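Local coordinates for protein nitrite oxidoreductase subunit C (Kuenenia stuttgartiensis, PDB 7B04) that probably takes part in electron transfer as the heme b-binding subunit of the nitrite oxidoreductase complex of an anammox bacterium, at residues C[39-44]-C[152-157]; C[49-54]-C[102-107]; C[118-123]-C[256-261]. One frame throughout, in Å; residues are numbered along the deposited sequence.

Contact 1: C[39-44]-C[152-157]; sequences EEELTP and SPRMGD. With HEM (protoporphyrin IX containing Fe), chain B.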
loop_
_atom_site.group_PDB
_atom_site.type_symbol
_atom_site.label_atom_id
_atom_site.label_comp_id
_atom_site.label_asym_id
_atom_site.label_seq_id
_atom_site.Cartn_x
_atom_site.Cartn_y
_atom_site.Cartn_z
ATOM N N GLU C 39 29.059 33.029 45.467
ATOM C CA GLU C 39 28.604 33.712 46.678
ATOM C C GLU C 39 27.565 34.780 46.361
ATOM O O GLU C 39 26.634 34.997 47.149
ATOM C CB GLU C 39 29.782 34.351 47.413
ATOM C CG GLU C 39 29.356 35.588 48.209
ATOM C CD GLU C 39 30.495 36.312 48.888
ATOM O OE1 GLU C 39 31.581 35.719 49.038
ATOM O OE2 GLU C 39 30.292 37.483 49.276
ATOM N N GLU C 40 27.673 35.420 45.193
ATOM C CA GLU C 40 26.694 36.436 44.815
ATOM C C GLU C 40 25.286 35.863 44.841
ATOM O O GLU C 40 24.331 36.560 45.205
ATOM C CB GLU C 40 27.029 37.005 43.430
ATOM C CG GLU C 40 25.955 37.920 42.853
ATOM C CD GLU C 40 26.527 39.057 42.024
ATOM O OE1 GLU C 40 27.690 38.947 41.582
ATOM O OE2 GLU C 40 25.809 40.057 41.810
ATOM N N GLU C 41 25.145 34.594 44.460
ATOM C CA GLU C 41 23.848 33.932 44.481
ATOM C C GLU C 41 23.361 33.655 45.903
ATOM O O GLU C 41 22.155 33.716 46.165
ATOM C CB GLU C 41 23.942 32.625 43.691
ATOM C CG GLU C 41 24.156 32.830 42.201
ATOM C CD GLU C 41 24.322 31.525 41.449
ATOM O OE1 GLU C 41 25.465 31.027 41.354
ATOM O OE2 GLU C 41 23.306 30.992 40.958
ATOM N N LEU C 42 24.273 33.335 46.826
ATOM C CA LEU C 42 23.863 32.921 48.166
ATOM C C LEU C 42 23.488 34.083 49.085
ATOM O O LEU C 42 22.682 33.892 50.003
ATOM C CB LEU C 42 24.959 32.061 48.801
ATOM C CG LEU C 42 25.091 30.736 48.040
ATOM C CD1 LEU C 42 26.165 29.842 48.636
ATOM C CD2 LEU C 42 23.746 30.015 47.979
ATOM N N THR C 43 24.055 35.272 48.887
ATOM C CA THR C 43 23.670 36.401 49.736
ATOM C C THR C 43 22.373 37.021 49.222
ATOM O O THR C 43 22.278 37.342 48.034
ATOM C CB THR C 43 24.763 37.470 49.780
ATOM O OG1 THR C 43 24.656 38.315 48.629
ATOM C CG2 THR C 43 26.139 36.836 49.802
ATOM N N PRO C 44 21.365 37.203 50.073
ATOM C CA PRO C 44 20.102 37.785 49.604
ATOM C C PRO C 44 20.285 39.229 49.159
ATOM O O PRO C 44 21.225 39.921 49.555
ATOM C CB PRO C 44 19.187 37.696 50.831
ATOM C CG PRO C 44 19.796 36.635 51.688
ATOM C CD PRO C 44 21.276 36.756 51.473
ATOM N N SER C 152 20.379 27.564 48.580
ATOM C CA SER C 152 20.592 27.908 47.178
ATOM C C SER C 152 19.337 28.481 46.525
ATOM O O SER C 152 18.244 27.921 46.687
ATOM C CB SER C 152 21.056 26.674 46.405
ATOM O OG SER C 152 21.165 26.956 45.021
ATOM N N PRO C 153 19.451 29.582 45.779
ATOM C CA PRO C 153 18.316 30.103 45.012
ATOM C C PRO C 153 18.082 29.395 43.686
ATOM O O PRO C 153 17.269 29.867 42.887
ATOM C CB PRO C 153 18.717 31.568 44.781
ATOM C CG PRO C 153 20.201 31.519 44.699
ATOM C CD PRO C 153 20.639 30.445 45.665
ATOM N N ARG C 154 18.808 28.312 43.410
ATOM C CA ARG C 154 18.617 27.537 42.185
ATOM C C ARG C 154 17.497 26.516 42.403
ATOM O O ARG C 154 17.713 25.304 42.466
ATOM C CB ARG C 154 19.918 26.864 41.771
ATOM C CG ARG C 154 21.046 27.830 41.452
ATOM C CD ARG C 154 22.285 27.076 41.003
ATOM N NE ARG C 154 23.426 27.958 40.775
ATOM C CZ ARG C 154 24.627 27.534 40.394
ATOM N NH1 ARG C 154 24.837 26.242 40.186
ATOM N NH2 ARG C 154 25.613 28.400 40.212
ATOM N N MET C 155 16.276 27.044 42.516
ATOM C CA MET C 155 15.081 26.239 42.785
ATOM C C MET C 155 15.239 25.385 44.042
ATOM O O MET C 155 14.804 24.234 44.092
ATOM C CB MET C 155 14.733 25.352 41.588
ATOM C CG MET C 155 14.377 26.098 40.328
ATOM S SD MET C 155 14.206 24.949 38.955
ATOM C CE MET C 155 12.680 24.120 39.387
ATOM N N GLY C 156 15.855 25.955 45.073
ATOM C CA GLY C 156 16.076 25.210 46.296
ATOM C C GLY C 156 17.316 24.334 46.237
ATOM O O GLY C 156 18.191 24.490 45.377
ATOM N N ASP C 157 17.382 23.392 47.176
ATOM C CA ASP C 157 18.452 22.402 47.200
ATOM C C ASP C 157 17.997 21.204 48.026
ATOM O O ASP C 157 16.911 21.203 48.611
ATOM C CB ASP C 157 19.740 23.018 47.759
ATOM C CG ASP C 157 20.976 22.217 47.402
ATOM O OD1 ASP C 157 20.836 21.174 46.731
ATOM O OD2 ASP C 157 22.088 22.635 47.792
HETATM C CHA HEM B . 12.448 24.395 35.683
HETATM C CHB HEM B . 17.219 25.117 36.362
HETATM C CHC HEM B . 16.081 29.033 39.007
HETATM C CHD HEM B . 11.286 28.214 38.475
HETATM C C1A HEM B . 13.817 24.195 35.712
HETATM C C2A HEM B . 14.510 22.991 35.304
HETATM C C3A HEM B . 15.828 23.186 35.479
HETATM C C4A HEM B . 16.021 24.515 36.025
HETATM C CMA HEM B . 16.966 22.187 35.172
HETATM C CAA HEM B . 13.805 21.739 34.731
HETATM C CBA HEM B . 13.976 20.540 35.654
HETATM C CGA HEM B . 12.833 20.497 36.627
HETATM O O1A HEM B . 13.061 20.114 37.803
HETATM O O2A HEM B . 11.700 20.861 36.223
HETATM C C1B HEM B . 17.344 26.285 37.089
HETATM C C2B HEM B . 18.566 27.017 37.357
HETATM C C3B HEM B . 18.254 28.102 38.097
HETATM C C4B HEM B . 16.815 28.093 38.305
HETATM C CMB HEM B . 19.950 26.546 36.859
HETATM C CAB HEM B . 19.166 29.228 38.652
HETATM C CBB HEM B . 20.447 29.411 38.308
HETATM C C1C HEM B . 14.703 29.180 39.040
HETATM C C2C HEM B . 13.987 30.317 39.592
HETATM C C3C HEM B . 12.676 30.101 39.442
HETATM C C4C HEM B . 12.495 28.810 38.804
HETATM C CMC HEM B . 14.633 31.569 40.226
HETATM C CAC HEM B . 11.545 31.057 39.887
HETATM C CBC HEM B . 10.532 30.632 40.644
HETATM C C1D HEM B . 11.187 27.158 37.587
HETATM C C2D HEM B . 9.994 26.722 36.881
HETATM C C3D HEM B . 10.316 25.679 36.117
HETATM C C4D HEM B . 11.728 25.399 36.300
HETATM C CMD HEM B . 8.584 27.340 36.985
HETATM C CAD HEM B . 9.337 24.909 35.204
HETATM C CBD HEM B . 9.461 25.381 33.760
HETATM C CGD HEM B . 8.350 24.783 32.936
HETATM O O1D HEM B . 8.231 25.142 31.737
HETATM O O2D HEM B . 7.570 23.956 33.472
HETATM N NA HEM B . 14.773 25.090 36.149
HETATM N NB HEM B . 16.306 26.972 37.680
HETATM N NC HEM B . 13.762 28.272 38.569
HETATM N ND HEM B . 12.233 26.325 37.202
HETATM FE FE HEM B . 14.372 26.449 37.515
#
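Glu41 and Leu42, on the short helix 39-42, lie beside Pro153 and Ser152 of an irregular loop, with the CA atoms of Glu41 and Pro153 6.7 Å apart. The contact is led by a buried salt bridge in which Arg154 presents its NE side to the carboxylate of Glu41, one nitrogen to each oxygen. NE of Arg154 reaches OE2 of Glu41 at 3.0 Å in an almost straight bond (170°) within the guanidinium plane, though it meets OE2 from 26° outside the carboxylate plane. NH2 of Arg154 takes the syn lone pair of OE1 of Glu41 at 2.9 Å. The carboxylate and guanidinium planes are 34° apart. Arg154 is extended from CG to NE, which carries its charge away from the heme while its CG rests 3.6 Å from CBB of a heme vinyl group. Beside the ion pair, CD2 of Leu42 packs on CD of Pro153 at 3.9 Å. An ST turn shapes the loop, Arg154 N donating to Ser152 OG. NH1 of Arg154 also donates to the carbonyl of Lys35 and NH2, weakly, to that of Gly36, and Ala38 N binds OE1 of Glu41. Met155 is an axial ligand of the heme iron through SD, and Lys305 NZ also binds the iron. The chemistry thus ties the N-terminal segment to the ligand loop, and Glu41 probably balances a positive charge buried at the heme edge.

Contact 2: C[49-54]-C[102-107]; sequences LNVKYM and AIHDGI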
loop_
_atom_site.group_PDB
_atom_site.type_symbol
_atom_site.label_atom_id
_atom_site.label_comp_id
_atom_site.label_asym_id
_atom_site.label_seq_id
_atom_site.Cartn_x
_atom_site.Cartn_y
_atom_site.Cartn_z
ATOM N N LEU C 49 10.860 43.675 49.589
ATOM C CA LEU C 49 9.524 43.760 49.020
ATOM C C LEU C 49 8.535 43.765 50.178
ATOM O O LEU C 49 8.448 42.790 50.933
ATOM C CB LEU C 49 9.271 42.590 48.068
ATOM C CG LEU C 49 8.060 42.603 47.127
ATOM C CD1 LEU C 49 6.823 42.097 47.834
ATOM C CD2 LEU C 49 7.815 43.987 46.552
ATOM N N ASN C 50 7.796 44.858 50.317
ATOM C CA ASN C 50 6.864 45.036 51.420
ATOM C C ASN C 50 5.446 44.776 50.930
ATOM O O ASN C 50 4.996 45.395 49.960
ATOM C CB ASN C 50 6.985 46.447 51.997
ATOM C CG ASN C 50 6.259 46.606 53.314
ATOM O OD1 ASN C 50 5.783 45.634 53.899
ATOM N ND2 ASN C 50 6.164 47.844 53.788
ATOM N N VAL C 51 4.746 43.866 51.603
ATOM C CA VAL C 51 3.359 43.559 51.274
ATOM C C VAL C 51 2.491 44.519 52.077
ATOM O O VAL C 51 2.392 44.410 53.302
ATOM C CB VAL C 51 3.015 42.099 51.588
ATOM C CG1 VAL C 51 1.591 41.799 51.183
ATOM C CG2 VAL C 51 3.961 41.169 50.875
ATOM N N LYS C 52 1.870 45.469 51.383
ATOM C CA LYS C 52 1.076 46.497 52.039
ATOM C C LYS C 52 -0.288 45.946 52.433
ATOM O O LYS C 52 -0.955 45.284 51.632
ATOM C CB LYS C 52 0.918 47.707 51.120
ATOM C CG LYS C 52 0.214 48.880 51.771
ATOM C CD LYS C 52 0.253 50.104 50.878
ATOM C CE LYS C 52 -0.611 51.220 51.437
ATOM N NZ LYS C 52 -0.078 51.739 52.726
ATOM N N TYR C 53 -0.699 46.215 53.670
ATOM C CA TYR C 53 -2.017 45.798 54.126
ATOM C C TYR C 53 -3.091 46.763 53.631
ATOM O O TYR C 53 -3.007 47.973 53.867
ATOM C CB TYR C 53 -2.057 45.715 55.649
ATOM C CG TYR C 53 -3.459 45.529 56.159
ATOM C CD1 TYR C 53 -4.101 44.305 56.038
ATOM C CD2 TYR C 53 -4.156 46.586 56.727
ATOM C CE1 TYR C 53 -5.392 44.134 56.489
ATOM C CE2 TYR C 53 -5.447 46.423 57.177
ATOM C CZ TYR C 53 -6.060 45.195 57.057
ATOM O OH TYR C 53 -7.346 45.028 57.505
ATOM N N MET C 54 -4.100 46.225 52.947
ATOM C CA MET C 54 -5.185 47.040 52.399
ATOM C C MET C 54 -6.377 46.131 52.120
ATOM O O MET C 54 -6.244 45.180 51.346
ATOM C CB MET C 54 -4.740 47.789 51.143
ATOM C CG MET C 54 -4.292 46.917 49.983
ATOM S SD MET C 54 -3.955 47.868 48.494
ATOM C CE MET C 54 -2.412 48.650 48.946
ATOM N N ALA C 102 3.123 43.692 45.893
ATOM C CA ALA C 102 2.403 42.719 46.702
ATOM C C ALA C 102 1.544 43.427 47.739
ATOM O O ALA C 102 1.954 44.435 48.322
ATOM C CB ALA C 102 3.359 41.742 47.392
ATOM N N ILE C 103 0.352 42.869 47.968
ATOM C CA ILE C 103 -0.652 43.401 48.881
ATOM C C ILE C 103 -1.347 42.207 49.524
ATOM O O ILE C 103 -1.347 41.102 48.979
ATOM C CB ILE C 103 -1.677 44.304 48.163
ATOM C CG1 ILE C 103 -2.350 43.524 47.033
ATOM C CG2 ILE C 103 -1.011 45.559 47.617
ATOM C CD1 ILE C 103 -3.343 44.329 46.241
ATOM N N HIS C 104 -1.943 42.426 50.695
ATOM C CA HIS C 104 -2.671 41.332 51.326
ATOM C C HIS C 104 -3.847 41.848 52.144
ATOM O O HIS C 104 -3.877 42.998 52.592
ATOM C CB HIS C 104 -1.744 40.434 52.166
ATOM C CG HIS C 104 -1.379 40.988 53.508
ATOM N ND1 HIS C 104 -2.227 40.939 54.593
ATOM C CD2 HIS C 104 -0.232 41.551 53.955
ATOM C CE1 HIS C 104 -1.629 41.475 55.642
ATOM N NE2 HIS C 104 -0.417 41.853 55.281
ATOM N N ASP C 105 -4.814 40.948 52.339
ATOM C CA ASP C 105 -6.072 41.209 53.023
ATOM C C ASP C 105 -6.022 40.918 54.507
ATOM O O ASP C 105 -6.807 41.489 55.272
ATOM C CB ASP C 105 -7.139 40.239 52.485
ATOM C CG ASP C 105 -8.146 40.874 51.569
ATOM O OD1 ASP C 105 -8.533 42.036 51.791
ATOM O OD2 ASP C 105 -8.583 40.170 50.632
ATOM N N GLY C 106 -5.094 40.078 54.928
ATOM C CA GLY C 106 -5.203 39.399 56.193
ATOM C C GLY C 106 -5.800 38.029 55.990
ATOM O O GLY C 106 -5.761 37.193 56.901
ATOM N N ILE C 107 -6.366 37.808 54.799
ATOM C CA ILE C 107 -6.902 36.529 54.370
ATOM C C ILE C 107 -6.205 36.022 53.113
ATOM O O ILE C 107 -5.833 34.846 53.035
ATOM C CB ILE C 107 -8.426 36.632 54.138
ATOM C CG1 ILE C 107 -9.136 37.038 55.432
ATOM C CG2 ILE C 107 -8.980 35.327 53.598
ATOM C CD1 ILE C 107 -10.541 37.558 55.226
#
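Lys52 and Tyr53 of strand 49-53 pair in parallel with Ile103 and His104 at the end of strand 97-104, the two short axes passing 4.4 Å apart at 35°. This is an interior parallel pairing in the beta framework of a domain assigned to the ethylbenzene dehydrogenase family of DOMON-like heme-binding folds. In the usual parallel alternation, Lys52 N donates to Ala102 O at 3.2 Å, Lys52 O accepts from His104 N at 3.2 Å, and Met54 N reaches His104 O in the straightest of the three bonds, at 172°. Lys52 and Ile103 point to one face, Tyr53 and His104 to the other. The thioether of Met54 folds over Ile103, CE lying 3.6 Å from CG2; the bend at chi3 turns the methyl in, and Ala70 of helix 64-71 touches both residues. CG1 of Val51 approaches the imidazole of His104 at its edge, near CD2, whereas the tyrosine ring of Tyr53 is inclined to that imidazole by 54°, too oblique for a stack or a T. CG2, the second branch of Val51, meets CB of Ala102 at 3.6 Å, and CD1 of Leu49 comes to the same methyl at 3.5 Å. Strand 306-316 flanks strand 49-53 as well, and the backbone carbonyl of Glu317 just beyond it accepts from NE2 of His104, so this nitrogen is satisfied outside the pair. Where the strands give out, Asp105 O sits near the plane of the Tyr53 ring at its edge, 3.2 Å from CE1.

Contact 3: C[118-123]-C[256-261]; sequences ATDNKQ and SKFENK. With CA (calcium ion), chain D.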
loop_
_atom_site.group_PDB
_atom_site.type_symbol
_atom_site.label_atom_id
_atom_site.label_comp_id
_atom_site.label_asym_id
_atom_site.label_seq_id
_atom_site.Cartn_x
_atom_site.Cartn_y
_atom_site.Cartn_z
ATOM N N ALA C 118 7.661 41.640 23.715
ATOM C CA ALA C 118 7.090 42.076 22.449
ATOM C C ALA C 118 6.186 41.048 21.787
ATOM O O ALA C 118 5.531 41.380 20.793
ATOM C CB ALA C 118 8.225 42.440 21.484
ATOM N N THR C 119 6.097 39.834 22.322
ATOM C CA THR C 119 5.371 38.753 21.673
ATOM C C THR C 119 4.402 38.120 22.656
ATOM O O THR C 119 4.744 37.887 23.819
ATOM C CB THR C 119 6.314 37.687 21.102
ATOM O OG1 THR C 119 6.977 37.008 22.172
ATOM C CG2 THR C 119 7.350 38.315 20.184
ATOM N N ASP C 120 3.190 37.848 22.178
ATOM C CA ASP C 120 2.171 37.132 22.941
ATOM C C ASP C 120 2.192 35.664 22.523
ATOM O O ASP C 120 1.537 35.261 21.562
ATOM C CB ASP C 120 0.800 37.756 22.699
ATOM C CG ASP C 120 0.581 38.133 21.233
ATOM O OD1 ASP C 120 -0.512 37.852 20.694
ATOM O OD2 ASP C 120 1.505 38.706 20.613
ATOM N N ASN C 121 2.946 34.855 23.264
ATOM C CA ASN C 121 2.969 33.407 23.053
ATOM C C ASN C 121 1.977 32.809 24.043
ATOM O O ASN C 121 2.268 32.688 25.236
ATOM C CB ASN C 121 4.368 32.836 23.241
ATOM C CG ASN C 121 5.398 33.503 22.353
ATOM O OD1 ASN C 121 6.341 34.118 22.851
ATOM N ND2 ASN C 121 5.240 33.374 21.037
ATOM N N LYS C 122 0.790 32.459 23.552
ATOM C CA LYS C 122 -0.311 32.039 24.408
ATOM C C LYS C 122 -0.701 30.581 24.226
ATOM O O LYS C 122 -1.791 30.184 24.666
ATOM C CB LYS C 122 -1.525 32.927 24.143
ATOM C CG LYS C 122 -1.318 34.367 24.544
ATOM C CD LYS C 122 -2.543 35.197 24.256
ATOM C CE LYS C 122 -2.308 36.638 24.652
ATOM N NZ LYS C 122 -3.500 37.480 24.374
ATOM N N GLN C 123 0.148 29.773 23.596
ATOM C CA GLN C 123 -0.171 28.363 23.415
ATOM C C GLN C 123 1.091 27.610 22.991
ATOM O O GLN C 123 2.030 28.176 22.419
ATOM C CB GLN C 123 -1.315 28.176 22.409
ATOM C CG GLN C 123 -0.942 27.759 21.018
ATOM C CD GLN C 123 -2.178 27.500 20.170
ATOM O OE1 GLN C 123 -2.076 27.271 18.964
ATOM N NE2 GLN C 123 -3.340 27.516 20.795
ATOM N N SER C 256 -4.136 37.406 34.179
ATOM C CA SER C 256 -3.060 38.048 33.439
ATOM C C SER C 256 -3.627 39.022 32.418
ATOM O O SER C 256 -4.833 39.062 32.162
ATOM C CB SER C 256 -2.186 37.014 32.727
ATOM O OG SER C 256 -2.058 35.838 33.503
ATOM N N LYS C 257 -2.729 39.824 31.845
ATOM C CA LYS C 257 -3.081 40.758 30.783
ATOM C C LYS C 257 -1.828 41.088 29.985
ATOM O O LYS C 257 -0.801 41.445 30.569
ATOM C CB LYS C 257 -3.696 42.034 31.371
ATOM C CG LYS C 257 -4.037 43.108 30.356
ATOM C CD LYS C 257 -4.539 44.363 31.055
ATOM C CE LYS C 257 -4.772 45.495 30.072
ATOM N NZ LYS C 257 -5.210 46.745 30.755
ATOM N N PHE C 258 -1.913 40.978 28.660
ATOM C CA PHE C 258 -0.843 41.399 27.762
ATOM C C PHE C 258 -1.323 42.567 26.914
ATOM O O PHE C 258 -2.273 42.422 26.138
ATOM C CB PHE C 258 -0.376 40.255 26.863
ATOM C CG PHE C 258 0.707 40.657 25.899
ATOM C CD1 PHE C 258 2.022 40.750 26.318
ATOM C CD2 PHE C 258 0.407 40.959 24.579
ATOM C CE1 PHE C 258 3.016 41.125 25.440
ATOM C CE2 PHE C 258 1.403 41.338 23.695
ATOM C CZ PHE C 258 2.710 41.419 24.127
ATOM N N GLU C 259 -0.675 43.720 27.061
ATOM C CA GLU C 259 -1.048 44.886 26.276
ATOM C C GLU C 259 0.188 45.708 25.947
ATOM O O GLU C 259 1.045 45.923 26.809
ATOM C CB GLU C 259 -2.070 45.768 26.996
ATOM C CG GLU C 259 -2.594 46.894 26.116
ATOM C CD GLU C 259 -3.494 47.855 26.857
ATOM O OE1 GLU C 259 -3.631 47.711 28.090
ATOM O OE2 GLU C 259 -4.062 48.756 26.206
ATOM N N ASN C 260 0.259 46.162 24.697
ATOM C CA ASN C 260 1.341 47.002 24.186
ATOM C C ASN C 260 2.712 46.464 24.596
ATOM O O ASN C 260 3.494 47.119 25.287
ATOM C CB ASN C 260 1.149 48.447 24.649
ATOM C CG ASN C 260 -0.080 49.088 24.040
ATOM O OD1 ASN C 260 -0.335 48.951 22.843
ATOM N ND2 ASN C 260 -0.862 49.773 24.866
ATOM N N LYS C 261 2.993 45.248 24.131
ATOM C CA LYS C 261 4.295 44.612 24.326
ATOM C C LYS C 261 4.694 44.537 25.802
ATOM O O LYS C 261 5.865 44.685 26.159
ATOM C CB LYS C 261 5.373 45.308 23.491
ATOM C CG LYS C 261 5.178 45.087 21.997
ATOM C CD LYS C 261 6.329 45.624 21.166
ATOM C CE LYS C 261 6.118 45.299 19.693
ATOM N NZ LYS C 261 7.243 45.776 18.845
HETATM CA CA CA D . 6.469 36.296 24.291
HETATM O O HOH W 1 -3.928 38.623 27.226
#
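Thr119 holds a calcium ion with two oxygens at once, its carbonyl O at 2.4 Å and its OG1 at 2.3 Å, while its carbonyl carbon rests against CZ of Phe258. The site is a calcium-binding loop in which alternate residues supply ligands: Asn121 adds OD1 at 2.6 Å from the ion, and Asp117, Asp132 and Asn295 complete the shell. Threonine can grip in this way because OG1 stands between its backbone N and carbonyl carbon (chi1 67°), on the side of the ion. Asp120, between the two ligands, instead turns its side chain outward to Phe258 of strand 253-258. CA of Asp120 lies over one face of the ring and its CB makes an off-centre CH-pi contact, 4.1 Å from the centroid, and its carboxylate is almost parallel to the ring, with 13° between the planes. The metal loop is thus backed by an aromatic surface that also meets Trp263 on strand 262-270, the partner strand of the same beta hairpin. In the hairpin turn Lys261 runs its extended aliphatic chain alongside Ala118, CG coming 3.6 Å from CA and CD 3.7 Å from CB. This surface contact is apolar where the segments touch directly. Its polar link is a water that accepts from NZ of Lys122 at 3.1 Å and, weakly, from the backbone N of Phe258.

From the N terminus the chain passes helix 39-42, the first side of contact 1, and enters strand 49-53, which opens contact 2. Contact 2 closes at 102-107, so its loop falls wholly within the span of contact 1. The calcium loop 118-123 then begins contact 3 before the heme-ligand loop 152-157 completes contact 1, and contact 3 closes only at 256-261: contacts 1 and 3 cross, whereas 2 and 3 follow in series. None touches another; the centres lie 25 to 30 Å apart. Together they join the N-terminal segment to the heme pocket, an early strand to the beta framework, and a metal loop to a later hairpin.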